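Local coordinates for VC0179-like protein (Escherichia coli, PDB 4XJ6) that probably makes cyclic GMP-AMP from GTP and ATP in bacteria, as a magnesium-dependent nucleotidyltransferase related to cyclic GMP-AMP synthase, at residues Y9-D14 with A400-S405; R38-D43 with K161-E166; D168-E173 with G179-Y184. All blocks are in the same frame, centred on the assembly; numbering follows the deposited sequence.

Contact 1 (Y9-D14 with A400-S405); sequences YSHNMD and ALLITS
L402 lays its two methyls against H11 and D14. CD2 lies over one face of the H11 imidazole, nearest to ND1 at 3.6 Å and to CG at 3.7 Å, and the leucine meets the histidine side chain at roughly a right angle. CD1 stands 3.5 Å from the carbonyl O of D14. The carboxylate of D14 leans on the same leucine, its OD1 3.8 Å from L402 CD2 and 3.9 Å from L402 CD1, so both methyls feel the aspartate while CD2 alone meets the ring. H11 can offer its ring in this way because its CG swings out opposite the backbone N (chi1 -163°), at the point where the chain has just left helix 6-10. A tight gamma turn centred on M13 follows, closed by a backbone bond from D14 N to N12 O, and it turns the chain so that D14 also faces L402. On the other segment L402 ends a short 3-10 turn, in which I403 N bonds to A400 O at 3.0 Å, before the chain runs into strand 404-405. That strand pairs antiparallel with strand 3-4, T404 bonding to D4 through the backbone, so the two ends of the polypeptide are joined in a two-stranded sheet; L402 lies two residues before T404, on the 3-10 turn that leads into the strand. Only 136 Å² is buried between the segments, all of it apolar or van der Waals contact with no hydrogen bond across. V397 touches L402 as well, and N399 touches D14, while H11 O accepts a bond from S18 OG.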
ATOM      1  N   TYR A   9      14.600  14.637 -15.095  1.00 21.16           N
ATOM      2  CA  TYR A   9      13.522  13.720 -14.747  1.00 22.80           C
ATOM      3  C   TYR A   9      13.756  12.285 -15.224  1.00 26.47           C
ATOM      4  O   TYR A   9      13.551  11.333 -14.466  1.00 28.25           O
ATOM      5  CB  TYR A   9      12.192  14.226 -15.322  1.00 21.19           C
ATOM      6  CG  TYR A   9      11.578  15.388 -14.569  1.00 21.11           C
ATOM      7  CD1 TYR A   9      11.233  15.269 -13.228  1.00 21.74           C
ATOM      8  CD2 TYR A   9      11.309  16.592 -15.209  1.00 21.22           C
ATOM      9  CE1 TYR A   9      10.662  16.321 -12.541  1.00 21.65           C
ATOM     10  CE2 TYR A   9      10.737  17.654 -14.529  1.00 22.43           C
ATOM     11  CZ  TYR A   9      10.415  17.510 -13.195  1.00 23.23           C
ATOM     12  OH  TYR A   9       9.844  18.553 -12.503  1.00 26.21           O
ATOM     13  N   SER A  10      14.184  12.128 -16.473  1.00 27.22           N
ATOM     14  CA  SER A  10      14.075  10.837 -17.147  1.00 28.97           C
ATOM     15  C   SER A  10      15.375  10.205 -17.646  1.00 31.41           C
ATOM     16  O   SER A  10      15.333   9.133 -18.249  1.00 35.17           O
ATOM     17  CB  SER A  10      13.125  10.975 -18.335  1.00 31.38           C
ATOM     18  OG  SER A  10      13.664  11.871 -19.288  1.00 38.16           O
ATOM     19  N   HIS A  11      16.517  10.846 -17.416  1.00 33.31           N
ATOM     20  CA  HIS A  11      17.777  10.296 -17.912  1.00 39.66           C
ATOM     21  C   HIS A  11      18.105   8.981 -17.211  1.00 46.71           C
ATOM     22  O   HIS A  11      17.899   8.848 -16.006  1.00 47.19           O
ATOM     23  CB  HIS A  11      18.923  11.291 -17.722  1.00 37.98           C
ATOM     24  CG  HIS A  11      20.131  10.985 -18.553  1.00 39.50           C
ATOM     25  ND1 HIS A  11      21.313  10.528 -18.011  1.00 36.04           N
ATOM     26  CD2 HIS A  11      20.338  11.066 -19.889  1.00 41.08           C
ATOM     27  CE1 HIS A  11      22.196  10.343 -18.976  1.00 36.88           C
ATOM     28  NE2 HIS A  11      21.630  10.662 -20.125  1.00 39.74           N
ATOM     29  N   ASN A  12      18.601   8.009 -17.968  1.00 51.41           N
ATOM     30  CA  ASN A  12      18.928   6.708 -17.400  1.00 56.28           C
ATOM     31  C   ASN A  12      20.049   6.792 -16.367  1.00 54.55           C
ATOM     32  O   ASN A  12      20.940   7.635 -16.469  1.00 57.78           O
ATOM     33  CB  ASN A  12      19.300   5.721 -18.511  1.00 65.56           C
ATOM     34  CG  ASN A  12      20.297   6.297 -19.500  1.00 74.16           C
ATOM     35  OD1 ASN A  12      20.912   7.335 -19.253  1.00 78.14           O
ATOM     36  ND2 ASN A  12      20.463   5.620 -20.630  1.00 76.82           N
ATOM     37  N   MET A  13      19.965   5.927 -15.360  1.00 49.12           N
ATOM     38  CA  MET A  13      20.976   5.789 -14.307  1.00 48.59           C
ATOM     39  C   MET A  13      21.139   7.013 -13.397  1.00 42.93           C
ATOM     40  O   MET A  13      21.253   6.858 -12.181  1.00 48.17           O
ATOM     41  CB  MET A  13      22.331   5.419 -14.923  1.00 53.25           C
ATOM     42  CG  MET A  13      22.355   4.037 -15.557  1.00 55.36           C
ATOM     43  SD  MET A  13      21.827   2.737 -14.418  1.00142.04           S
ATOM     44  CE  MET A  13      23.130   2.795 -13.190  1.00 61.27           C
ATOM     45  N   ASP A  14      21.147   8.220 -13.957  1.00 31.11           N
ATOM     46  CA  ASP A  14      21.381   9.407 -13.134  1.00 33.19           C
ATOM     47  C   ASP A  14      20.181  10.350 -13.023  1.00 28.42           C
ATOM     48  O   ASP A  14      20.203  11.290 -12.228  1.00 31.42           O
ATOM     49  CB  ASP A  14      22.590  10.183 -13.663  1.00 40.72           C
ATOM     50  CG  ASP A  14      22.523  10.426 -15.156  1.00 49.59           C
ATOM     51  OD1 ASP A  14      21.429  10.281 -15.740  1.00 50.29           O
ATOM     52  OD2 ASP A  14      23.569  10.770 -15.747  1.00 54.96           O
ATOM     53  N   ALA A 400      24.059  18.109 -12.160  1.00 29.08           N
ATOM     54  CA  ALA A 400      23.544  19.367 -12.692  1.00 31.63           C
ATOM     55  C   ALA A 400      23.655  19.422 -14.212  1.00 32.23           C
ATOM     56  O   ALA A 400      22.920  20.158 -14.866  1.00 34.57           O
ATOM     57  CB  ALA A 400      24.277  20.545 -12.063  1.00 29.90           C
ATOM     58  N   LEU A 401      24.563  18.627 -14.772  1.00 32.09           N
ATOM     59  CA  LEU A 401      24.786  18.609 -16.217  1.00 34.11           C
ATOM     60  C   LEU A 401      23.601  18.039 -16.991  1.00 34.37           C
ATOM     61  O   LEU A 401      23.559  18.118 -18.219  1.00 40.33           O
ATOM     62  CB  LEU A 401      26.047  17.811 -16.554  1.00 35.42           C
ATOM     63  CG  LEU A 401      27.372  18.410 -16.079  1.00 40.13           C
ATOM     64  CD1 LEU A 401      28.550  17.610 -16.619  1.00 38.44           C
ATOM     65  CD2 LEU A 401      27.480  19.876 -16.478  1.00 40.58           C
ATOM     66  N   LEU A 402      22.646  17.459 -16.273  1.00 30.28           N
ATOM     67  CA  LEU A 402      21.428  16.951 -16.887  1.00 28.81           C
ATOM     68  C   LEU A 402      20.500  18.103 -17.258  1.00 32.29           C
ATOM     69  O   LEU A 402      19.685  17.988 -18.174  1.00 28.87           O
ATOM     70  CB  LEU A 402      20.712  15.986 -15.945  1.00 29.25           C
ATOM     71  CG  LEU A 402      21.446  14.697 -15.588  1.00 32.20           C
ATOM     72  CD1 LEU A 402      20.650  13.902 -14.564  1.00 28.19           C
ATOM     73  CD2 LEU A 402      21.700  13.866 -16.839  1.00 36.56           C
ATOM     74  N   ILE A 403      20.629  19.211 -16.534  1.00 33.24           N
ATOM     75  CA  ILE A 403      19.823  20.398 -16.782  1.00 31.64           C
ATOM     76  C   ILE A 403      20.304  21.117 -18.032  1.00 31.35           C
ATOM     77  O   ILE A 403      21.465  21.501 -18.126  1.00 34.82           O
ATOM     78  CB  ILE A 403      19.869  21.357 -15.583  1.00 36.22           C
ATOM     79  CG1 ILE A 403      19.359  20.653 -14.322  1.00 35.59           C
ATOM     80  CG2 ILE A 403      19.053  22.606 -15.861  1.00 35.26           C
ATOM     81  CD1 ILE A 403      19.490  21.484 -13.073  1.00 35.64           C
ATOM     82  N   THR A 404      19.410  21.290 -18.998  1.00 35.21           N
ATOM     83  CA  THR A 404      19.784  21.916 -20.261  1.00 38.09           C
ATOM     84  C   THR A 404      18.931  23.143 -20.555  1.00 37.57           C
ATOM     85  O   THR A 404      17.759  23.199 -20.180  1.00 29.70           O
ATOM     86  CB  THR A 404      19.662  20.928 -21.435  1.00 39.47           C
ATOM     87  OG1 THR A 404      18.324  20.420 -21.489  1.00 37.98           O
ATOM     88  CG2 THR A 404      20.631  19.771 -21.249  1.00 40.46           C
ATOM     89  N   SER A 405      19.526  24.123 -21.228  1.00 39.57           N
ATOM     90  CA  SER A 405      18.822  25.348 -21.588  1.00 44.48           C
ATOM     91  C   SER A 405      17.693  25.052 -22.566  1.00 46.47           C
ATOM     92  O   SER A 405      17.867  24.290 -23.516  1.00 49.91           O
ATOM     93  CB  SER A 405      19.794  26.369 -22.187  1.00 50.27           C
ATOM     94  OG  SER A 405      19.149  27.608 -22.441  1.00 52.99           O
TER

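Contact 2 (R38-D43 with K161-E166); sequences RERTRD and KSLEAE
The guanidinium of R40 has the CD2 methyl of L163 over one face, 3.8 Å above the plane and centred on it, while S162 OG and E166 OE1 take up positions along its edge. This is a helix-helix crossing: the segments of helix 24-57 and helix 149-166 pass at 117° with their axes 10.8 Å apart, too far for backbones to touch, and R40 makes the polar bridge. R40 sends its CG opposite the backbone N (chi1 177°), then folds at chi2 and chi3, so that the flat head comes to lie against the other helix instead of stretching past it. Its aliphatic part also packs, CD lying 3.4 Å from S162 OG. L163 and R40 run alongside each other, pointing opposite ways, and L163 also packs on I36 and V37, a turn earlier in the helix that carries R40. NH1 gives a hydrogen bond of 2.7 Å to S162 OG, and that hydroxyl in turn bonds to S159 O one turn back in its own helix, which fixes where the oxygen sits. The edge bonds to S162 and E166 and the methyl on one face set the orientation of the guanidinium. E166 is exposed, and the salt bridge lies on the solvent side of the contact, its carboxylate plane turned 72° from that of the guanidinium. Both terminal nitrogens close on a single oxygen: NH2 reaches the syn lone pair of E166 OE1 at 2.9 Å, whereas NH1 comes to it from above the carboxylate plane at 3.1 Å.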
ATOM      1  N   ARG A  38       4.647 -14.999   3.030  1.00 26.01           N
ATOM      2  CA  ARG A  38       3.627 -15.861   2.442  1.00 28.64           C
ATOM      3  C   ARG A  38       3.733 -17.287   2.976  1.00 29.41           C
ATOM      4  O   ARG A  38       2.732 -17.886   3.376  1.00 28.03           O
ATOM      5  CB  ARG A  38       3.737 -15.867   0.916  1.00 25.11           C
ATOM      6  CG  ARG A  38       3.358 -14.548   0.258  1.00 24.36           C
ATOM      7  CD  ARG A  38       3.283 -14.678  -1.259  1.00 23.81           C
ATOM      8  NE  ARG A  38       2.818 -13.443  -1.889  1.00 23.81           N
ATOM      9  CZ  ARG A  38       2.512 -13.327  -3.178  1.00 27.63           C
ATOM     10  NH1 ARG A  38       2.614 -14.376  -3.988  1.00 26.65           N
ATOM     11  NH2 ARG A  38       2.095 -12.164  -3.661  1.00 24.19           N
ATOM     12  N   GLU A  39       4.951 -17.821   2.981  1.00 28.85           N
ATOM     13  CA  GLU A  39       5.196 -19.187   3.431  1.00 32.07           C
ATOM     14  C   GLU A  39       4.860 -19.368   4.905  1.00 24.60           C
ATOM     15  O   GLU A  39       4.333 -20.403   5.308  1.00 29.00           O
ATOM     16  CB  GLU A  39       6.654 -19.574   3.168  1.00 37.22           C
ATOM     17  CG  GLU A  39       6.993 -19.739   1.696  1.00 45.94           C
ATOM     18  CD  GLU A  39       8.483 -19.688   1.430  1.00 53.90           C
ATOM     19  OE1 GLU A  39       9.248 -19.398   2.375  1.00 54.71           O
ATOM     20  OE2 GLU A  39       8.892 -19.939   0.276  1.00 57.26           O
ATOM     21  N   ARG A  40       5.162 -18.351   5.705  1.00 24.18           N
ATOM     22  CA  ARG A  40       4.862 -18.388   7.130  1.00 25.99           C
ATOM     23  C   ARG A  40       3.356 -18.353   7.381  1.00 29.99           C
ATOM     24  O   ARG A  40       2.844 -19.073   8.238  1.00 29.02           O
ATOM     25  CB  ARG A  40       5.546 -17.224   7.849  1.00 21.68           C
ATOM     26  CG  ARG A  40       5.243 -17.139   9.332  1.00 20.67           C
ATOM     27  CD  ARG A  40       5.599 -18.432  10.038  1.00 22.73           C
ATOM     28  NE  ARG A  40       7.010 -18.773   9.889  1.00 27.62           N
ATOM     29  CZ  ARG A  40       7.953 -18.451  10.769  1.00 30.94           C
ATOM     30  NH1 ARG A  40       7.636 -17.775  11.864  1.00 27.98           N
ATOM     31  NH2 ARG A  40       9.213 -18.806  10.553  1.00 27.85           N
ATOM     32  N   THR A  41       2.650 -17.514   6.630  1.00 31.97           N
ATOM     33  CA  THR A  41       1.200 -17.422   6.748  1.00 19.86           C
ATOM     34  C   THR A  41       0.536 -18.713   6.287  1.00 21.23           C
ATOM     35  O   THR A  41      -0.467 -19.143   6.851  1.00 30.14           O
ATOM     36  CB  THR A  41       0.647 -16.243   5.938  1.00 25.69           C
ATOM     37  OG1 THR A  41       1.248 -15.028   6.404  1.00 22.68           O
ATOM     38  CG2 THR A  41      -0.870 -16.147   6.084  1.00 19.18           C
ATOM     39  N   ARG A  42       1.107 -19.328   5.256  1.00 23.36           N
ATOM     40  CA  ARG A  42       0.646 -20.635   4.803  1.00 29.82           C
ATOM     41  C   ARG A  42       0.781 -21.662   5.919  1.00 32.61           C
ATOM     42  O   ARG A  42      -0.147 -22.423   6.196  1.00 35.99           O
ATOM     43  CB  ARG A  42       1.430 -21.100   3.574  1.00 38.20           C
ATOM     44  CG  ARG A  42       0.828 -20.668   2.250  1.00 48.43           C
ATOM     45  CD  ARG A  42       1.482 -21.401   1.085  1.00 58.35           C
ATOM     46  NE  ARG A  42       2.726 -20.769   0.656  1.00 60.84           N
ATOM     47  CZ  ARG A  42       2.824 -19.957  -0.392  1.00 61.24           C
ATOM     48  NH1 ARG A  42       1.749 -19.678  -1.119  1.00 62.34           N
ATOM     49  NH2 ARG A  42       3.995 -19.427  -0.717  1.00 59.89           N
ATOM     50  N   ASP A  43       1.951 -21.674   6.552  1.00 29.08           N
ATOM     51  CA  ASP A  43       2.218 -22.554   7.681  1.00 28.27           C
ATOM     52  C   ASP A  43       1.212 -22.350   8.809  1.00 30.22           C
ATOM     53  O   ASP A  43       0.624 -23.309   9.307  1.00 31.78           O
ATOM     54  CB  ASP A  43       3.637 -22.330   8.207  1.00 27.05           C
ATOM     55  CG  ASP A  43       4.699 -22.882   7.280  1.00 33.77           C
ATOM     56  OD1 ASP A  43       4.367 -23.744   6.441  1.00 39.71           O
ATOM     57  OD2 ASP A  43       5.868 -22.464   7.396  1.00 39.34           O
ATOM     58  N   LYS A 161       3.914 -11.840  13.917  1.00 23.26           N
ATOM     59  CA  LYS A 161       4.501 -11.828  15.254  1.00 25.74           C
ATOM     60  C   LYS A 161       5.501 -12.965  15.429  1.00 28.73           C
ATOM     61  O   LYS A 161       6.446 -12.854  16.213  1.00 32.89           O
ATOM     62  CB  LYS A 161       3.414 -11.916  16.323  1.00 25.81           C
ATOM     63  CG  LYS A 161       2.667 -10.611  16.546  1.00 28.00           C
ATOM     64  CD  LYS A 161       1.535 -10.780  17.545  1.00 35.62           C
ATOM     65  CE  LYS A 161       1.598  -9.712  18.625  1.00 42.97           C
ATOM     66  NZ  LYS A 161       0.259  -9.141  18.935  1.00 46.52           N
ATOM     67  N   SER A 162       5.297 -14.058  14.700  1.00 31.07           N
ATOM     68  CA  SER A 162       6.244 -15.167  14.725  1.00 31.20           C
ATOM     69  C   SER A 162       7.524 -14.775  13.996  1.00 28.18           C
ATOM     70  O   SER A 162       8.618 -15.186  14.377  1.00 33.49           O
ATOM     71  CB  SER A 162       5.635 -16.420  14.094  1.00 32.39           C
ATOM     72  OG  SER A 162       5.515 -16.279  12.687  1.00 35.15           O
ATOM     73  N   LEU A 163       7.370 -13.981  12.941  1.00 25.73           N
ATOM     74  CA  LEU A 163       8.506 -13.455  12.196  1.00 30.77           C
ATOM     75  C   LEU A 163       9.254 -12.421  13.034  1.00 28.85           C
ATOM     76  O   LEU A 163      10.487 -12.367  13.020  1.00 27.76           O
ATOM     77  CB  LEU A 163       8.049 -12.838  10.874  1.00 23.88           C
ATOM     78  CG  LEU A 163       7.511 -13.816   9.830  1.00 24.85           C
ATOM     79  CD1 LEU A 163       7.042 -13.074   8.590  1.00 22.48           C
ATOM     80  CD2 LEU A 163       8.578 -14.835   9.473  1.00 26.01           C
ATOM     81  N   GLU A 164       8.495 -11.606  13.763  1.00 25.36           N
ATOM     82  CA  GLU A 164       9.060 -10.615  14.670  1.00 32.06           C
ATOM     83  C   GLU A 164       9.908 -11.270  15.753  1.00 29.54           C
ATOM     84  O   GLU A 164      11.044 -10.868  16.000  1.00 32.10           O
ATOM     85  CB  GLU A 164       7.942  -9.792  15.313  1.00 25.69           C
ATOM     86  CG  GLU A 164       8.404  -8.907  16.457  1.00 32.83           C
ATOM     87  CD  GLU A 164       7.269  -8.131  17.094  1.00 33.78           C
ATOM     88  OE1 GLU A 164       6.415  -8.751  17.763  1.00 39.13           O
ATOM     89  OE2 GLU A 164       7.231  -6.897  16.920  1.00 31.79           O
ATOM     90  N   ALA A 165       9.343 -12.288  16.390  1.00 30.86           N
ATOM     91  CA  ALA A 165       9.989 -12.955  17.515  1.00 29.55           C
ATOM     92  C   ALA A 165      11.239 -13.724  17.096  1.00 31.34           C
ATOM     93  O   ALA A 165      12.205 -13.811  17.854  1.00 31.91           O
ATOM     94  CB  ALA A 165       9.009 -13.891  18.196  1.00 29.70           C
ATOM     95  N   GLU A 166      11.215 -14.281  15.890  1.00 31.84           N
ATOM     96  CA  GLU A 166      12.304 -15.130  15.425  1.00 34.18           C
ATOM     97  C   GLU A 166      13.399 -14.361  14.685  1.00 35.70           C
ATOM     98  O   GLU A 166      14.470 -14.904  14.423  1.00 39.24           O
ATOM     99  CB  GLU A 166      11.752 -16.239  14.528  1.00 31.48           C
ATOM    100  CG  GLU A 166      10.957 -17.298  15.272  1.00 33.79           C
ATOM    101  CD  GLU A 166      10.349 -18.328  14.343  1.00 36.83           C
ATOM    102  OE1 GLU A 166      10.463 -18.155  13.113  1.00 39.10           O
ATOM    103  OE2 GLU A 166       9.757 -19.307  14.842  1.00 39.88           O
TER

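Contact 3 (D168-E173 with G179-Y184); sequences DGWVFE and GRIKIY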
ATOM      1  N   ASP A 168      15.625 -10.562  14.286  1.00 44.92           N
ATOM      2  CA  ASP A 168      16.006  -9.225  14.729  1.00 45.20           C
ATOM      3  C   ASP A 168      15.826  -8.238  13.582  1.00 41.29           C
ATOM      4  O   ASP A 168      16.172  -8.540  12.440  1.00 41.14           O
ATOM      5  CB  ASP A 168      17.455  -9.202  15.226  1.00 49.88           C
ATOM      6  CG  ASP A 168      17.684 -10.124  16.409  1.00 59.21           C
ATOM      7  OD1 ASP A 168      17.522  -9.666  17.560  1.00 64.43           O
ATOM      8  OD2 ASP A 168      18.036 -11.303  16.188  1.00 62.34           O
ATOM      9  N   GLY A 169      15.286  -7.061  13.884  1.00 36.15           N
ATOM     10  CA  GLY A 169      15.037  -6.054  12.867  1.00 38.02           C
ATOM     11  C   GLY A 169      13.642  -6.176  12.285  1.00 36.39           C
ATOM     12  O   GLY A 169      13.181  -5.299  11.552  1.00 41.54           O
ATOM     13  N   TRP A 170      12.972  -7.275  12.614  1.00 29.56           N
ATOM     14  CA  TRP A 170      11.603  -7.510  12.172  1.00 28.24           C
ATOM     15  C   TRP A 170      10.626  -7.097  13.270  1.00 31.02           C
ATOM     16  O   TRP A 170      10.586  -7.715  14.336  1.00 31.84           O
ATOM     17  CB  TRP A 170      11.400  -8.981  11.797  1.00 32.92           C
ATOM     18  CG  TRP A 170      12.180  -9.417  10.584  1.00 34.39           C
ATOM     19  CD1 TRP A 170      13.522  -9.281  10.378  1.00 30.88           C
ATOM     20  CD2 TRP A 170      11.662 -10.078   9.423  1.00 34.20           C
ATOM     21  NE1 TRP A 170      13.871  -9.804   9.159  1.00 26.32           N
ATOM     22  CE2 TRP A 170      12.747 -10.301   8.552  1.00 25.31           C
ATOM     23  CE3 TRP A 170      10.387 -10.497   9.033  1.00 32.29           C
ATOM     24  CZ2 TRP A 170      12.598 -10.925   7.317  1.00 34.78           C
ATOM     25  CZ3 TRP A 170      10.239 -11.116   7.805  1.00 32.44           C
ATOM     26  CH2 TRP A 170      11.339 -11.323   6.962  1.00 34.93           C
ATOM     27  N   VAL A 171       9.849  -6.049  13.014  1.00 31.40           N
ATOM     28  CA  VAL A 171       8.936  -5.509  14.019  1.00 31.80           C
ATOM     29  C   VAL A 171       7.490  -5.462  13.530  1.00 30.78           C
ATOM     30  O   VAL A 171       7.200  -4.913  12.466  1.00 28.01           O
ATOM     31  CB  VAL A 171       9.362  -4.090  14.452  1.00 37.07           C
ATOM     32  CG1 VAL A 171       8.302  -3.462  15.346  1.00 38.31           C
ATOM     33  CG2 VAL A 171      10.710  -4.131  15.158  1.00 37.40           C
ATOM     34  N   PHE A 172       6.588  -6.035  14.320  1.00 23.81           N
ATOM     35  CA  PHE A 172       5.171  -6.057  13.983  1.00 24.13           C
ATOM     36  C   PHE A 172       4.484  -4.740  14.339  1.00 23.07           C
ATOM     37  O   PHE A 172       4.740  -4.161  15.395  1.00 24.59           O
ATOM     38  CB  PHE A 172       4.478  -7.221  14.697  1.00 23.38           C
ATOM     39  CG  PHE A 172       2.980  -7.213  14.553  1.00 30.12           C
ATOM     40  CD1 PHE A 172       2.384  -7.586  13.361  1.00 29.61           C
ATOM     41  CD2 PHE A 172       2.169  -6.837  15.611  1.00 30.18           C
ATOM     42  CE1 PHE A 172       1.011  -7.581  13.222  1.00 30.07           C
ATOM     43  CE2 PHE A 172       0.794  -6.829  15.482  1.00 27.97           C
ATOM     44  CZ  PHE A 172       0.213  -7.202  14.284  1.00 29.29           C
ATOM     45  N   GLU A 173       3.617  -4.270  13.448  1.00 22.19           N
ATOM     46  CA  GLU A 173       2.820  -3.071  13.697  1.00 25.39           C
ATOM     47  C   GLU A 173       1.387  -3.283  13.220  1.00 24.49           C
ATOM     48  O   GLU A 173       1.163  -3.759  12.107  1.00 24.28           O
ATOM     49  CB  GLU A 173       3.429  -1.850  13.000  1.00 26.60           C
ATOM     50  CG  GLU A 173       2.673  -0.555  13.262  1.00 30.93           C
ATOM     51  CD  GLU A 173       3.177   0.610  12.429  1.00 34.83           C
ATOM     52  OE1 GLU A 173       4.098   0.407  11.611  1.00 37.60           O
ATOM     53  OE2 GLU A 173       2.649   1.731  12.590  1.00 40.95           O
ATOM     54  N   GLY A 179      -2.145  -5.884   9.021  1.00 27.28           N
ATOM     55  CA  GLY A 179      -1.016  -6.108   9.901  1.00 26.76           C
ATOM     56  C   GLY A 179       0.244  -5.808   9.117  1.00 24.56           C
ATOM     57  O   GLY A 179       0.359  -6.186   7.950  1.00 22.92           O
ATOM     58  N   ARG A 180       1.186  -5.116   9.744  1.00 24.29           N
ATOM     59  CA  ARG A 180       2.414  -4.731   9.061  1.00 22.28           C
ATOM     60  C   ARG A 180       3.637  -5.318   9.745  1.00 22.41           C
ATOM     61  O   ARG A 180       3.766  -5.257  10.967  1.00 23.08           O
ATOM     62  CB  ARG A 180       2.543  -3.208   8.997  1.00 19.32           C
ATOM     63  CG  ARG A 180       3.907  -2.724   8.530  1.00 22.13           C
ATOM     64  CD  ARG A 180       3.950  -1.207   8.420  1.00 21.52           C
ATOM     65  NE  ARG A 180       3.101  -0.728   7.336  1.00 24.14           N
ATOM     66  CZ  ARG A 180       2.904   0.557   7.058  1.00 25.32           C
ATOM     67  NH1 ARG A 180       3.492   1.498   7.789  1.00 26.87           N
ATOM     68  NH2 ARG A 180       2.115   0.905   6.049  1.00 20.90           N
ATOM     69  N   ILE A 181       4.531  -5.900   8.953  1.00 19.81           N
ATOM     70  CA  ILE A 181       5.819  -6.330   9.468  1.00 21.66           C
ATOM     71  C   ILE A 181       6.908  -5.429   8.891  1.00 25.39           C
ATOM     72  O   ILE A 181       7.025  -5.266   7.678  1.00 23.21           O
ATOM     73  CB  ILE A 181       6.103  -7.826   9.152  1.00 25.75           C
ATOM     74  CG1 ILE A 181       7.431  -8.267   9.774  1.00 29.09           C
ATOM     75  CG2 ILE A 181       6.051  -8.116   7.650  1.00 26.07           C
ATOM     76  CD1 ILE A 181       7.385  -8.357  11.284  1.00 22.48           C
ATOM     77  N   LYS A 182       7.682  -4.810   9.775  1.00 24.89           N
ATOM     78  CA  LYS A 182       8.729  -3.889   9.354  1.00 21.44           C
ATOM     79  C   LYS A 182      10.083  -4.578   9.387  1.00 22.27           C
ATOM     80  O   LYS A 182      10.478  -5.131  10.410  1.00 28.95           O
ATOM     81  CB  LYS A 182       8.747  -2.648  10.247  1.00 24.65           C
ATOM     82  CG  LYS A 182       7.448  -1.860  10.248  1.00 26.87           C
ATOM     83  CD  LYS A 182       7.443  -0.814  11.350  1.00 31.42           C
ATOM     84  CE  LYS A 182       8.502   0.249  11.113  1.00 32.91           C
ATOM     85  NZ  LYS A 182       8.197   1.074   9.910  1.00 27.43           N
ATOM     86  N   ILE A 183      10.788  -4.544   8.264  1.00 22.14           N
ATOM     87  CA  ILE A 183      12.102  -5.162   8.173  1.00 23.09           C
ATOM     88  C   ILE A 183      13.175  -4.081   8.054  1.00 23.58           C
ATOM     89  O   ILE A 183      13.497  -3.631   6.955  1.00 26.40           O
ATOM     90  CB  ILE A 183      12.187  -6.121   6.977  1.00 22.90           C
ATOM     91  CG1 ILE A 183      10.940  -7.006   6.924  1.00 22.26           C
ATOM     92  CG2 ILE A 183      13.449  -6.964   7.058  1.00 24.14           C
ATOM     93  CD1 ILE A 183      10.858  -7.878   5.695  1.00 23.52           C
ATOM     94  N   TYR A 184      13.720  -3.677   9.201  1.00 24.48           N
ATOM     95  CA  TYR A 184      14.639  -2.539   9.295  1.00 30.39           C
ATOM     96  C   TYR A 184      15.868  -2.660   8.400  1.00 25.64           C
ATOM     97  O   TYR A 184      16.218  -1.717   7.691  1.00 25.42           O
ATOM     98  CB  TYR A 184      15.095  -2.346  10.747  1.00 33.24           C
ATOM     99  CG  TYR A 184      13.997  -1.917  11.691  1.00 38.26           C
ATOM    100  CD1 TYR A 184      12.881  -1.239  11.224  1.00 42.70           C
ATOM    101  CD2 TYR A 184      14.078  -2.190  13.049  1.00 47.12           C
ATOM    102  CE1 TYR A 184      11.874  -0.845  12.083  1.00 46.91           C
ATOM    103  CE2 TYR A 184      13.074  -1.800  13.918  1.00 50.79           C
ATOM    104  CZ  TYR A 184      11.975  -1.128  13.428  1.00 49.94           C
ATOM    105  OH  TYR A 184      10.975  -0.737  14.287  1.00 53.89           O
TER
HETATM  106  O   HOH W   1       5.430   2.008  10.137  1.00 29.70           O
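I183 lays its whole branched end over one face of the W170 indole, as neighbours across an antiparallel beta hairpin formed by strands 170-174 and 179-183. Its CD1 makes a CH-pi contact with the six-membered ring, 3.8 Å from the centroid and 15° off the normal, while CG2 covers the NE1 corner. I181 CG1 adds a touch at W170 CE3. These residues share a sheet face with F172, and L160 and L163 of helix 149-166 and I36 and L33 of helix 24-57 pack against that face. The register is set by paired backbone bonds, K182 N to V171 O and V171 N to K182 O, with E173 and R180 bonded both ways two residues further on, past the non-hydrogen-bonded pair F172 and I181. At the open end Y184 N bonds to G169 O at 2.9 Å, and the Y184 ring lies across to V171, its CE2 3.5 Å from V171 CG2. The opposite face carries V171, E173, R180 and K182. E173 OE1 is still 4.0 Å from R180 NH1, beyond a salt bridge, and one water mediates: it donates to E173 OE1 and accepts from R180 NH1 and K182 NZ. K182 has a stronger partner in E127. R180 bends at chi3 (-68°), which turns its head to the active site, its nearest side-chain atoms about 4 Å from bound magnesium and 3'-deoxy-GTP, where NE forms a salt bridge to the magnesium ligand D191. The water lies in the guanidinium plane, 3.1 Å from R180 NH1.

Contacts 2 and 3 are neighbours, with centres 11 Å apart, in the nucleotidyltransferase part of the chain: helix 149-166 supplies one side of contact 2 and leads directly into strand 170-174 of contact 3. They meet where E164 OE2 lies 2.8 Å from F172 N, a probable hydrogen bond that ties helix to hairpin. Contact 1 is remote, its centre 43 Å from that of contact 2 and 36 Å from that of contact 3, and it joins the N-terminal and C-terminal ends. Along the chain it therefore encloses the other two, which follow in series. Contact 3 comes up to the magnesium and nucleotide site through R180.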